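Local coordinates for single-stranded DNA-binding protein DdrB (Deinococcus radiodurans, PDB 4NOE), which binds single-stranded DNA and assists its accurate annealing, probably as part of the bacterium's response to DNA damage, at residues G138-E142 with R143-P147. Numbering follows the deposited sequence.
Sequences GKRQE and RYAVP
R143 reaches back along the chain to the side-chain amide of Q141, two residues earlier. Its NH1 lies 2.9 Å from Q141 OE1, in the carbonyl plane and on a lone pair, while NH2 adds a weak bond to the same oxygen. The arginine has its CG between the backbone N and the carbonyl carbon (chi1 64°) and is extended from there to NE, which sets the guanidinium beside the amide, the two planes 80° apart and Q141 CB over one guanidinium face. The other end of that amide is held too: Q141 NE2 donates to K139 O at 2.9 Å. Y144 follows with its ring against the same glutamine. Q141 CB sits 3.9 Å from the ring centroid and 22° off the normal, a CH-pi contact over the face, and Q141 CG approaches Y144 CE2 at 3.5 Å. Shortening Q141 to an alanine removes its amide and CG, which would probably leave R143 NH1 and K139 O without these partners and take the CG contact from Y144 CE2. The turn itself is a short 3-10 segment, as the i to i+3 backbone bonds indicate: Y144 N to Q141 O at 3.2 Å, then A145 N to E142 O at 3.1 Å. A water bridges E142 O and A145 O, and A145 CB lies 3.7 Å from R140 NH2. The R140 guanidinium is shared between two carboxylates: NE forms a hydrogen-bonded salt bridge with E142 OE2 at 2.7 Å, and NH2 a second salt bridge with D59. This C-terminal loop, which follows strand 128-135, is joined through R143 O to R33 of helix 28-37 and by backbone bonds of Y144 to D61 and V146 to D59, while Y144 OH bonds D13 of the second subunit.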
loop_
_atom_site.group_PDB
_atom_site.type_symbol
_atom_site.label_atom_id
_atom_site.label_comp_id
_atom_site.label_asym_id
_atom_site.label_seq_id
_atom_site.Cartn_x
_atom_site.Cartn_y
_atom_site.Cartn_z
ATOM N N GLY E 138 -34.240 14.046 6.996
ATOM C CA GLY E 138 -34.521 15.403 6.551
ATOM C C GLY E 138 -36.001 15.675 6.364
ATOM O O GLY E 138 -36.846 14.863 6.747
ATOM N N LYS E 139 -36.321 16.821 5.771
ATOM C CA LYS E 139 -37.700 17.118 5.397
ATOM C C LYS E 139 -37.771 17.474 3.919
ATOM O O LYS E 139 -36.814 18.012 3.353
ATOM C CB LYS E 139 -38.280 18.248 6.251
ATOM N N ARG E 140 -38.917 17.178 3.312
ATOM C CA ARG E 140 -39.107 17.279 1.868
ATOM C C ARG E 140 -38.902 18.683 1.311
ATOM O O ARG E 140 -39.532 19.631 1.766
ATOM C CB ARG E 140 -40.508 16.783 1.509
ATOM C CG ARG E 140 -40.888 16.909 0.043
ATOM C CD ARG E 140 -42.204 16.190 -0.218
ATOM N NE ARG E 140 -42.757 16.471 -1.539
ATOM C CZ ARG E 140 -42.564 15.697 -2.600
ATOM N NH1 ARG E 140 -41.825 14.599 -2.495
ATOM N NH2 ARG E 140 -43.104 16.020 -3.763
ATOM N N GLN E 141 -38.012 18.811 0.332
ATOM C CA GLN E 141 -37.897 20.054 -0.429
ATOM C C GLN E 141 -38.690 19.877 -1.716
ATOM O O GLN E 141 -38.376 19.003 -2.535
ATOM C CB GLN E 141 -36.435 20.376 -0.772
ATOM C CG GLN E 141 -35.444 20.210 0.379
ATOM C CD GLN E 141 -35.678 21.193 1.509
ATOM O OE1 GLN E 141 -35.588 22.407 1.323
ATOM N NE2 GLN E 141 -35.983 20.671 2.690
ATOM N N GLU E 142 -39.711 20.703 -1.898
ATOM C CA GLU E 142 -40.585 20.593 -3.059
ATOM C C GLU E 142 -39.878 20.873 -4.379
ATOM O O GLU E 142 -40.239 20.321 -5.415
ATOM C CB GLU E 142 -41.780 21.538 -2.899
ATOM C CG GLU E 142 -42.804 21.046 -1.886
ATOM C CD GLU E 142 -43.462 19.739 -2.311
ATOM O OE1 GLU E 142 -43.564 19.494 -3.538
ATOM O OE2 GLU E 142 -43.872 18.958 -1.416
ATOM N N ARG E 143 -38.876 21.739 -4.352
ATOM C CA ARG E 143 -38.176 22.087 -5.580
ATOM C C ARG E 143 -37.414 20.888 -6.155
ATOM O O ARG E 143 -37.102 20.858 -7.349
ATOM C CB ARG E 143 -37.242 23.276 -5.343
ATOM C CG ARG E 143 -36.129 22.991 -4.372
ATOM C CD ARG E 143 -35.346 24.252 -3.997
ATOM N NE ARG E 143 -34.249 23.913 -3.091
ATOM C CZ ARG E 143 -34.401 23.709 -1.785
ATOM N NH1 ARG E 143 -35.603 23.819 -1.225
ATOM N NH2 ARG E 143 -33.352 23.391 -1.039
ATOM N N TYR E 144 -37.137 19.895 -5.313
ATOM C CA TYR E 144 -36.370 18.716 -5.739
ATOM C C TYR E 144 -37.225 17.771 -6.567
ATOM O O TYR E 144 -36.711 16.862 -7.226
ATOM C CB TYR E 144 -35.846 17.926 -4.535
ATOM C CG TYR E 144 -34.695 18.551 -3.793
ATOM C CD1 TYR E 144 -33.973 19.599 -4.342
ATOM C CD2 TYR E 144 -34.325 18.083 -2.535
ATOM C CE1 TYR E 144 -32.915 20.166 -3.659
ATOM C CE2 TYR E 144 -33.267 18.640 -1.849
ATOM C CZ TYR E 144 -32.568 19.684 -2.417
ATOM O OH TYR E 144 -31.515 20.251 -1.746
ATOM N N ALA E 145 -38.537 17.967 -6.508
ATOM C CA ALA E 145 -39.454 17.020 -7.123
ATOM C C ALA E 145 -39.645 17.297 -8.606
ATOM O O ALA E 145 -39.356 18.396 -9.083
ATOM C CB ALA E 145 -40.785 17.033 -6.405
ATOM N N VAL E 146 -40.102 16.277 -9.329
ATOM C CA VAL E 146 -40.569 16.439 -10.698
ATOM C C VAL E 146 -41.741 17.431 -10.712
ATOM O O VAL E 146 -42.642 17.349 -9.879
ATOM C CB VAL E 146 -41.020 15.090 -11.294
ATOM C CG1 VAL E 146 -41.636 15.290 -12.669
ATOM C CG2 VAL E 146 -39.840 14.104 -11.364
ATOM N N PRO E 147 -41.709 18.405 -11.632
ATOM C CA PRO E 147 -42.792 19.393 -11.712
ATOM C C PRO E 147 -44.009 18.855 -12.466
ATOM O O PRO E 147 -43.894 17.818 -13.124
ATOM C CB PRO E 147 -42.149 20.550 -12.486
ATOM C CG PRO E 147 -41.119 19.899 -13.339
ATOM C CD PRO E 147 -40.594 18.725 -12.541
HETATM O O HOH W 1 -40.660 20.863 -8.409
#